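Sca-family protein (Rickettsia rickettsii, PDB 4LQ8) is a rickettsial surface cell antigen whose N-terminal head domain, the part in this crystal, probably contributes to cell adhesion. Local coordinates at residues D31-I35 against G165-W171; D179-T183 against T195-T200; M237-A243 against V257-Y263. One frame throughout, in Å; residues are numbered along the deposited sequence.

Contact 1: D31-I35 against G165-W171; sequences DDGFI and GFKPVQW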
loop_
_atom_site.group_PDB
_atom_site.type_symbol
_atom_site.label_atom_id
_atom_site.label_comp_id
_atom_site.label_asym_id
_atom_site.label_seq_id
_atom_site.Cartn_x
_atom_site.Cartn_y
_atom_site.Cartn_z
ATOM N N ASP A 31 8.079 7.044 11.355
ATOM C CA ASP A 31 6.960 7.956 11.538
ATOM C C ASP A 31 6.099 8.059 10.302
ATOM O O ASP A 31 6.518 7.639 9.231
ATOM C CB ASP A 31 7.499 9.349 11.896
ATOM C CG ASP A 31 6.626 10.142 12.843
ATOM O OD1 ASP A 31 5.398 9.818 12.954
ATOM O OD2 ASP A 31 7.149 11.094 13.469
ATOM N N ASP A 32 4.893 8.638 10.455
ATOM C CA ASP A 32 4.001 8.925 9.349
ATOM C C ASP A 32 4.578 10.153 8.671
ATOM O O ASP A 32 5.120 11.015 9.354
ATOM C CB ASP A 32 2.578 9.201 9.855
ATOM C CG ASP A 32 1.911 8.025 10.551
ATOM O OD1 ASP A 32 2.249 6.867 10.225
ATOM O OD2 ASP A 32 1.072 8.261 11.436
ATOM N N GLY A 33 4.493 10.203 7.350
ATOM C CA GLY A 33 5.009 11.299 6.531
ATOM C C GLY A 33 3.985 11.847 5.550
ATOM O O GLY A 33 3.034 11.151 5.179
ATOM N N PHE A 34 4.159 13.118 5.146
ATOM C CA PHE A 34 3.241 13.767 4.209
ATOM C C PHE A 34 3.956 14.841 3.413
ATOM O O PHE A 34 4.919 15.433 3.892
ATOM C CB PHE A 34 2.038 14.383 4.947
ATOM C CG PHE A 34 2.299 15.747 5.559
ATOM C CD1 PHE A 34 3.084 15.878 6.704
ATOM C CD2 PHE A 34 1.773 16.897 4.982
ATOM C CE1 PHE A 34 3.361 17.140 7.243
ATOM C CE2 PHE A 34 2.035 18.157 5.529
ATOM C CZ PHE A 34 2.841 18.270 6.649
ATOM N N ILE A 35 3.444 15.100 2.208
ATOM C CA ILE A 35 3.847 16.147 1.287
ATOM C C ILE A 35 2.573 16.848 0.852
ATOM O O ILE A 35 1.583 16.179 0.554
ATOM C CB ILE A 35 4.593 15.608 0.040
ATOM C CG1 ILE A 35 5.974 15.094 0.410
ATOM C CG2 ILE A 35 4.679 16.706 -1.071
ATOM C CD1 ILE A 35 6.828 14.635 -0.750
ATOM N N GLY A 165 9.140 18.888 0.902
ATOM C CA GLY A 165 9.352 17.450 1.056
ATOM C C GLY A 165 8.700 16.806 2.257
ATOM O O GLY A 165 8.121 17.496 3.104
ATOM N N PHE A 166 8.783 15.457 2.329
ATOM C CA PHE A 166 8.189 14.656 3.405
ATOM C C PHE A 166 8.622 15.176 4.766
ATOM O O PHE A 166 9.810 15.448 5.009
ATOM C CB PHE A 166 8.533 13.149 3.268
ATOM C CG PHE A 166 7.801 12.375 2.187
ATOM C CD1 PHE A 166 6.456 12.035 2.338
ATOM C CD2 PHE A 166 8.481 11.904 1.060
ATOM C CE1 PHE A 166 5.788 11.306 1.349
ATOM C CE2 PHE A 166 7.811 11.171 0.067
ATOM C CZ PHE A 166 6.472 10.863 0.223
ATOM N N LYS A 167 7.630 15.373 5.617
ATOM C CA LYS A 167 7.791 15.814 6.990
ATOM C C LYS A 167 6.918 14.883 7.850
ATOM O O LYS A 167 5.939 14.334 7.331
ATOM C CB LYS A 167 7.321 17.276 7.137
ATOM C CG LYS A 167 8.371 18.282 6.724
ATOM C CD LYS A 167 8.007 19.657 7.217
ATOM C CE LYS A 167 9.193 20.595 7.130
ATOM N NZ LYS A 167 8.915 21.920 7.755
ATOM N N PRO A 168 7.232 14.690 9.154
ATOM C CA PRO A 168 6.361 13.857 9.983
ATOM C C PRO A 168 4.951 14.452 10.083
ATOM O O PRO A 168 4.794 15.677 10.164
ATOM C CB PRO A 168 7.074 13.848 11.352
ATOM C CG PRO A 168 8.512 14.262 11.050
ATOM C CD PRO A 168 8.349 15.250 9.949
ATOM N N VAL A 169 3.927 13.585 10.033
ATOM C CA VAL A 169 2.529 14.019 10.170
ATOM C C VAL A 169 2.341 14.577 11.591
ATOM O O VAL A 169 2.825 13.986 12.555
ATOM C CB VAL A 169 1.520 12.875 9.838
ATOM C CG1 VAL A 169 0.085 13.279 10.164
ATOM C CG2 VAL A 169 1.629 12.466 8.371
ATOM N N GLN A 170 1.714 15.746 11.712
ATOM C CA GLN A 170 1.486 16.341 13.026
ATOM C C GLN A 170 0.073 15.998 13.493
ATOM O O GLN A 170 -0.864 16.768 13.255
ATOM C CB GLN A 170 1.744 17.869 13.038
ATOM C CG GLN A 170 3.197 18.288 12.756
ATOM C CD GLN A 170 4.162 17.895 13.850
ATOM O OE1 GLN A 170 4.967 16.966 13.697
ATOM N NE2 GLN A 170 4.123 18.607 14.971
ATOM N N TRP A 171 -0.080 14.802 14.107
ATOM C CA TRP A 171 -1.355 14.325 14.637
ATOM C C TRP A 171 -1.653 15.054 15.931
ATOM O O TRP A 171 -0.784 15.165 16.802
ATOM C CB TRP A 171 -1.312 12.824 14.946
ATOM C CG TRP A 171 -1.204 11.941 13.743
ATOM C CD1 TRP A 171 -0.119 11.217 13.357
ATOM C CD2 TRP A 171 -2.250 11.635 12.802
ATOM N NE1 TRP A 171 -0.411 10.496 12.226
ATOM C CE2 TRP A 171 -1.721 10.706 11.881
ATOM C CE3 TRP A 171 -3.580 12.074 12.637
ATOM C CZ2 TRP A 171 -2.461 10.232 10.787
ATOM C CZ3 TRP A 171 -4.316 11.582 11.568
ATOM C CH2 TRP A 171 -3.761 10.664 10.666
#
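Phe34 and Lys167 exchange both of their backbone hydrogen bonds: Phe34 N reaches Lys167 O at 3.1 Å, and Lys167 N reaches Phe34 O at 3.2 Å. One step along, Gly33 and Pro168 form a non-hydrogen-bonded pair, and past it Val169 N bonds to Asp32 O at 2.9 Å.

The polar side-chain link is between Asp32 and Trp171. OD2 of Asp32 turns its anti lone pair to Trp171 NE1, 2.8 Å away, and the carboxylate stands nearly upright to the indole, their planes 80° apart. A carboxylate suits this buried place because Arg222 also salt-bridges OD2 while Val242 N bonds to OD1, which would probably stabilise its negative charge. Separately, the edge of the Phe34 ring meets a polar atom, Pro168 O, near the ring plane.

Apolar contacts fill in the rest. With CG1 beside its backbone N (chi1 -70°), Ile35 sets CD1 over the centre of the Phe166 ring, 3.6 Å from the centroid, a CH-pi contact. Val169 CG2 lies against Asp32 CB at 3.7 Å and against Phe34 CB at 3.9 Å.

The two-residue strand 167-168 is thus an antiparallel edge strand added to strand 33-37, which pairs on its other side with 236-245.

Contact 2: D179-T183 against T195-T200; sequences DLRAT and TLNETT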
loop_
_atom_site.group_PDB
_atom_site.type_symbol
_atom_site.label_atom_id
_atom_site.label_comp_id
_atom_site.label_asym_id
_atom_site.label_seq_id
_atom_site.Cartn_x
_atom_site.Cartn_y
_atom_site.Cartn_z
ATOM N N ASP A 179 -9.890 7.651 21.547
ATOM C CA ASP A 179 -9.457 6.783 20.442
ATOM C C ASP A 179 -9.199 7.561 19.138
ATOM O O ASP A 179 -8.932 6.949 18.112
ATOM C CB ASP A 179 -10.524 5.688 20.209
ATOM C CG ASP A 179 -11.944 6.176 19.890
ATOM O OD1 ASP A 179 -12.249 7.347 20.164
ATOM O OD2 ASP A 179 -12.747 5.372 19.374
ATOM N N LEU A 180 -9.301 8.895 19.163
ATOM C CA LEU A 180 -9.126 9.675 17.929
ATOM C C LEU A 180 -7.992 10.649 17.951
ATOM O O LEU A 180 -7.670 11.233 19.000
ATOM C CB LEU A 180 -10.416 10.435 17.538
ATOM C CG LEU A 180 -11.735 9.629 17.420
ATOM C CD1 LEU A 180 -12.937 10.574 17.196
ATOM C CD2 LEU A 180 -11.680 8.597 16.272
ATOM N N ARG A 181 -7.390 10.834 16.756
ATOM C CA ARG A 181 -6.409 11.861 16.443
ATOM C C ARG A 181 -6.804 12.371 15.076
ATOM O O ARG A 181 -7.442 11.657 14.302
ATOM C CB ARG A 181 -4.961 11.364 16.407
ATOM C CG ARG A 181 -4.312 11.071 17.747
ATOM C CD ARG A 181 -3.271 10.016 17.452
ATOM N NE ARG A 181 -1.924 10.496 17.618
ATOM C CZ ARG A 181 -0.851 10.022 16.999
ATOM N NH1 ARG A 181 -0.968 9.072 16.073
ATOM N NH2 ARG A 181 0.338 10.527 17.256
ATOM N N ALA A 182 -6.436 13.608 14.779
ATOM C CA ALA A 182 -6.755 14.232 13.513
ATOM C C ALA A 182 -5.623 15.119 13.081
ATOM O O ALA A 182 -4.854 15.589 13.925
ATOM C CB ALA A 182 -8.041 15.043 13.633
ATOM N N THR A 183 -5.495 15.327 11.771
ATOM C CA THR A 183 -4.505 16.243 11.204
ATOM C C THR A 183 -5.122 17.022 10.052
ATOM O O THR A 183 -5.713 16.432 9.148
ATOM C CB THR A 183 -3.156 15.556 10.869
ATOM O OG1 THR A 183 -2.176 16.561 10.612
ATOM C CG2 THR A 183 -3.236 14.577 9.693
ATOM N N THR A 195 -8.915 16.992 6.201
ATOM C CA THR A 195 -8.525 16.675 7.561
ATOM C C THR A 195 -8.552 15.154 7.628
ATOM O O THR A 195 -9.499 14.541 7.135
ATOM C CB THR A 195 -9.388 17.379 8.625
ATOM O OG1 THR A 195 -9.357 18.783 8.379
ATOM C CG2 THR A 195 -8.881 17.118 10.053
ATOM N N LEU A 196 -7.476 14.538 8.145
ATOM C CA LEU A 196 -7.413 13.079 8.222
ATOM C C LEU A 196 -7.797 12.637 9.621
ATOM O O LEU A 196 -7.325 13.219 10.595
ATOM C CB LEU A 196 -6.008 12.553 7.860
ATOM C CG LEU A 196 -5.499 12.878 6.436
ATOM C CD1 LEU A 196 -4.023 12.598 6.335
ATOM C CD2 LEU A 196 -6.267 12.078 5.384
ATOM N N ASN A 197 -8.706 11.658 9.715
ATOM C CA ASN A 197 -9.148 11.099 10.987
ATOM C C ASN A 197 -8.470 9.751 11.221
ATOM O O ASN A 197 -8.568 8.873 10.384
ATOM C CB ASN A 197 -10.675 10.918 11.011
ATOM C CG ASN A 197 -11.195 10.472 12.352
ATOM O OD1 ASN A 197 -11.145 11.217 13.346
ATOM N ND2 ASN A 197 -11.611 9.209 12.430
ATOM N N GLU A 198 -7.798 9.597 12.355
ATOM C CA GLU A 198 -7.149 8.348 12.745
ATOM C C GLU A 198 -7.928 7.779 13.947
ATOM O O GLU A 198 -7.973 8.411 15.004
ATOM C CB GLU A 198 -5.683 8.607 13.125
ATOM C CG GLU A 198 -4.904 7.360 13.500
ATOM C CD GLU A 198 -3.738 7.646 14.424
ATOM O OE1 GLU A 198 -3.994 8.052 15.580
ATOM O OE2 GLU A 198 -2.575 7.480 13.999
ATOM N N THR A 199 -8.511 6.577 13.779
ATOM C CA THR A 199 -9.238 5.884 14.842
ATOM C C THR A 199 -8.359 4.755 15.327
ATOM O O THR A 199 -7.978 3.900 14.527
ATOM C CB THR A 199 -10.601 5.339 14.338
ATOM O OG1 THR A 199 -11.337 6.413 13.760
ATOM C CG2 THR A 199 -11.439 4.690 15.470
ATOM N N THR A 200 -8.027 4.751 16.627
ATOM C CA THR A 200 -7.251 3.660 17.218
ATOM C C THR A 200 -8.278 2.697 17.871
ATOM O O THR A 200 -9.150 3.141 18.602
ATOM C CB THR A 200 -6.219 4.201 18.214
ATOM O OG1 THR A 200 -5.243 4.929 17.494
ATOM C CG2 THR A 200 -5.514 3.099 18.999
#
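Arg181 and Glu198 meet through contrasting torsions: CG of Arg181 stands beside its backbone N (chi1 -74°) and the chain bends at chi3, whereas Glu198 sends CG away from its N (chi1 -178°) and runs on extended. The two side chains therefore lie alongside each other, and the carboxylate comes to the edge of the guanidinium with the planes 28° apart. NH1 of Arg181 makes a salt bridge to Glu198 OE2 at 3.1 Å, though as a hydrogen bond it is weak.

Backbone bonds fix this register. Arg181 N to Glu198 O and Glu198 N to Arg181 O close one antiparallel hydrogen-bonded pair, Thr183 and Leu196 another, and Thr200 N meets Asp179 O at 2.8 Å.

Beta-branched threonine suits an extended strand, and the leucines serve as its apolar packing partners. Thr183 CG2 packs on Leu196 CB at 3.9 Å, on the same face as the ion pair, while its OG1 bonds to Gln170 O. On the other face Leu180 CD2 leans on Thr199 OG1 at 3.3 Å.

Glu198 OE2 also salt-bridges Arg222 from strand 215-224, so one largely buried carboxylate lies between two arginines. This would probably favour its ionised form and links three successive strands of the sheet electrostatically.

Contact 3: M237-A243 against V257-Y263; sequences MHLSMVA and VYFTAHY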
loop_
_atom_site.group_PDB
_atom_site.type_symbol
_atom_site.label_atom_id
_atom_site.label_comp_id
_atom_site.label_asym_id
_atom_site.label_seq_id
_atom_site.Cartn_x
_atom_site.Cartn_y
_atom_site.Cartn_z
ATOM N N MET A 237 -1.222 15.992 -2.670
ATOM C CA MET A 237 -0.960 15.485 -1.336
ATOM C C MET A 237 -0.465 14.049 -1.419
ATOM O O MET A 237 -1.052 13.241 -2.130
ATOM C CB MET A 237 -2.268 15.604 -0.525
ATOM C CG MET A 237 -2.267 14.952 0.832
ATOM S SD MET A 237 -3.878 15.151 1.657
ATOM C CE MET A 237 -4.879 14.037 0.740
ATOM N N HIS A 238 0.613 13.734 -0.701
ATOM C CA HIS A 238 1.128 12.361 -0.643
ATOM C C HIS A 238 1.238 11.969 0.813
ATOM O O HIS A 238 1.734 12.739 1.626
ATOM C CB HIS A 238 2.472 12.208 -1.368
ATOM C CG HIS A 238 2.397 12.608 -2.806
ATOM N ND1 HIS A 238 2.049 11.698 -3.790
ATOM C CD2 HIS A 238 2.610 13.814 -3.377
ATOM C CE1 HIS A 238 2.066 12.380 -4.918
ATOM N NE2 HIS A 238 2.395 13.658 -4.714
ATOM N N LEU A 239 0.715 10.793 1.141
ATOM C CA LEU A 239 0.662 10.299 2.503
ATOM C C LEU A 239 1.388 9.009 2.638
ATOM O O LEU A 239 1.255 8.136 1.782
ATOM C CB LEU A 239 -0.800 10.084 2.926
ATOM C CG LEU A 239 -1.763 11.285 2.772
ATOM C CD1 LEU A 239 -3.183 10.846 3.095
ATOM C CD2 LEU A 239 -1.322 12.469 3.665
ATOM N N SER A 240 2.177 8.866 3.719
ATOM C CA SER A 240 2.927 7.643 4.037
ATOM C C SER A 240 2.629 7.293 5.476
ATOM O O SER A 240 3.133 7.952 6.370
ATOM C CB SER A 240 4.430 7.844 3.837
ATOM O OG SER A 240 4.770 7.982 2.468
ATOM N N MET A 241 1.780 6.284 5.697
ATOM C CA MET A 241 1.357 5.847 7.023
ATOM C C MET A 241 2.045 4.548 7.391
ATOM O O MET A 241 1.890 3.535 6.709
ATOM C CB MET A 241 -0.192 5.754 7.100
ATOM C CG MET A 241 -0.904 7.078 6.725
ATOM S SD MET A 241 -0.504 8.489 7.814
ATOM C CE MET A 241 -1.523 9.754 7.095
ATOM N N VAL A 242 2.849 4.600 8.449
ATOM C CA VAL A 242 3.647 3.458 8.888
ATOM C C VAL A 242 2.762 2.293 9.419
ATOM O O VAL A 242 1.694 2.506 10.015
ATOM C CB VAL A 242 4.761 3.896 9.890
ATOM C CG1 VAL A 242 4.185 4.228 11.281
ATOM C CG2 VAL A 242 5.871 2.845 9.985
ATOM N N ALA A 243 3.229 1.071 9.178
ATOM C CA ALA A 243 2.617 -0.159 9.670
ATOM C C ALA A 243 2.789 -0.175 11.189
ATOM O O ALA A 243 3.769 0.377 11.691
ATOM C CB ALA A 243 3.341 -1.353 9.066
ATOM N N VAL A 257 7.574 -0.497 7.036
ATOM C CA VAL A 257 6.859 -0.522 5.753
ATOM C C VAL A 257 5.648 0.379 5.925
ATOM O O VAL A 257 5.302 0.714 7.056
ATOM C CB VAL A 257 6.530 -1.919 5.211
ATOM C CG1 VAL A 257 7.791 -2.576 4.659
ATOM C CG2 VAL A 257 5.846 -2.782 6.267
ATOM N N TYR A 258 5.044 0.811 4.824
ATOM C CA TYR A 258 3.991 1.822 4.829
ATOM C C TYR A 258 2.844 1.537 3.881
ATOM O O TYR A 258 2.981 0.789 2.913
ATOM C CB TYR A 258 4.617 3.170 4.364
ATOM C CG TYR A 258 5.775 3.656 5.216
ATOM C CD1 TYR A 258 7.062 3.157 5.034
ATOM C CD2 TYR A 258 5.587 4.623 6.195
ATOM C CE1 TYR A 258 8.113 3.536 5.872
ATOM C CE2 TYR A 258 6.642 5.049 7.007
ATOM C CZ TYR A 258 7.898 4.490 6.848
ATOM O OH TYR A 258 8.942 4.901 7.622
ATOM N N PHE A 259 1.705 2.178 4.172
ATOM C CA PHE A 259 0.582 2.262 3.274
ATOM C C PHE A 259 0.700 3.689 2.732
ATOM O O PHE A 259 0.785 4.627 3.526
ATOM C CB PHE A 259 -0.769 2.043 3.967
ATOM C CG PHE A 259 -1.901 2.193 2.973
ATOM C CD1 PHE A 259 -2.174 1.190 2.044
ATOM C CD2 PHE A 259 -2.675 3.354 2.941
ATOM C CE1 PHE A 259 -3.190 1.352 1.094
ATOM C CE2 PHE A 259 -3.702 3.505 1.997
ATOM C CZ PHE A 259 -3.946 2.506 1.080
ATOM N N THR A 260 0.802 3.855 1.404
ATOM C CA THR A 260 0.935 5.189 0.832
ATOM C C THR A 260 -0.267 5.512 -0.029
ATOM O O THR A 260 -0.893 4.602 -0.549
ATOM C CB THR A 260 2.298 5.400 0.107
ATOM O OG1 THR A 260 2.279 4.733 -1.151
ATOM C CG2 THR A 260 3.529 4.954 0.959
ATOM N N ALA A 261 -0.591 6.814 -0.163
ATOM C CA ALA A 261 -1.702 7.307 -0.958
ATOM C C ALA A 261 -1.241 8.585 -1.656
ATOM O O ALA A 261 -0.615 9.456 -1.035
ATOM C CB ALA A 261 -2.926 7.555 -0.068
ATOM N N HIS A 262 -1.492 8.654 -2.971
ATOM C CA HIS A 262 -0.994 9.696 -3.868
ATOM C C HIS A 262 -2.095 10.437 -4.563
ATOM O O HIS A 262 -2.821 9.875 -5.372
ATOM C CB HIS A 262 0.008 9.044 -4.849
ATOM C CG HIS A 262 1.016 8.232 -4.104
ATOM N ND1 HIS A 262 2.068 8.836 -3.423
ATOM C CD2 HIS A 262 1.022 6.903 -3.832
ATOM C CE1 HIS A 262 2.704 7.856 -2.803
ATOM N NE2 HIS A 262 2.109 6.674 -3.025
ATOM N N TYR A 263 -2.261 11.700 -4.192
ATOM C CA TYR A 263 -3.308 12.577 -4.701
ATOM C C TYR A 263 -2.656 13.696 -5.481
ATOM O O TYR A 263 -1.835 14.430 -4.937
ATOM C CB TYR A 263 -4.136 13.183 -3.544
ATOM C CG TYR A 263 -4.799 12.181 -2.619
ATOM C CD1 TYR A 263 -4.083 11.567 -1.591
ATOM C CD2 TYR A 263 -6.162 11.904 -2.720
ATOM C CE1 TYR A 263 -4.711 10.713 -0.683
ATOM C CE2 TYR A 263 -6.794 11.044 -1.830
ATOM C CZ TYR A 263 -6.065 10.442 -0.817
ATOM O OH TYR A 263 -6.689 9.581 0.043
#
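Met237 and Tyr263 form one end of an antiparallel strand pair in the buried interior of a mixed beta-sheet. Three hydrogen-bonded pairs, Met237 with Tyr263, Leu239 with Ala261 and Met241 with Phe259, hold the backbones together, and Ala243 N adds a bond to Val257 O at 3.0 Å.

On the face that carries Met237, Leu239 and Tyr263, the methionine chain runs out with CG anti to its N (chi1 172°) and then bends at chi3. That bend lays CE over one face of the Tyr263 ring, 3.7 Å from the centroid, while SD makes a more distant, oblique Met-aromatic contact. Leu239 CD1 approaches the same ring at CE1, 4.1 Å away. Methionine's unbranched, flexible thioether chain can bend to lay its methyl on the ring, while leucine offers a compact apolar branch; Leu239 and Met241 also touch Leu196 of strand 192-201.

The other face carries the polar His238, Ser240, Thr260 and His262. The two histidines meet rim to rim, their planes 46° apart, and at the apolar end of this face Val242 presses its CB on Tyr258 CE2 at 3.6 Å.

A second shell fixes these groups. Asp63 bonds to His238 NE2 and Pro227 O to the Tyr263 hydroxyl, so these two polar ends are satisfied inside the core. Thr66 of helix 64-90 touches the side chains of both histidines. Thr260 OG1 lies 2.7 Å from His262 NE2 in a hydrogen bond and bonds in turn to Ser277 OG. With both NE2 atoms thus engaged, His238 ND1 and His262 ND1 share a hydrogen bond of 2.9 Å, which either nitrogen could donate.

Overall arrangement
Contacts 1, 2 and 3 follow one another along the chain, each closing before the next opens, yet they are packed together in space. The centres of contacts 1 and 3 are about 9 Å apart, and both contacts reach one mixed sheet, where Gly33 N bonds to Ser240 O and His238 N to Ile35 O. Contact 2 lies in a separate antiparallel sheet, its centre about 14 Å from that of contact 1 and 15 Å from that of contact 3. Leu196 packs against Leu239 and Met241 between the sheets, while Val169 and Trp171 of contact 1 touch Thr183 and Arg181. Residues 165-171 thus connect the two sheets, and Arg222 reaches all three contacts, consistent with one compact beta region in the head domain.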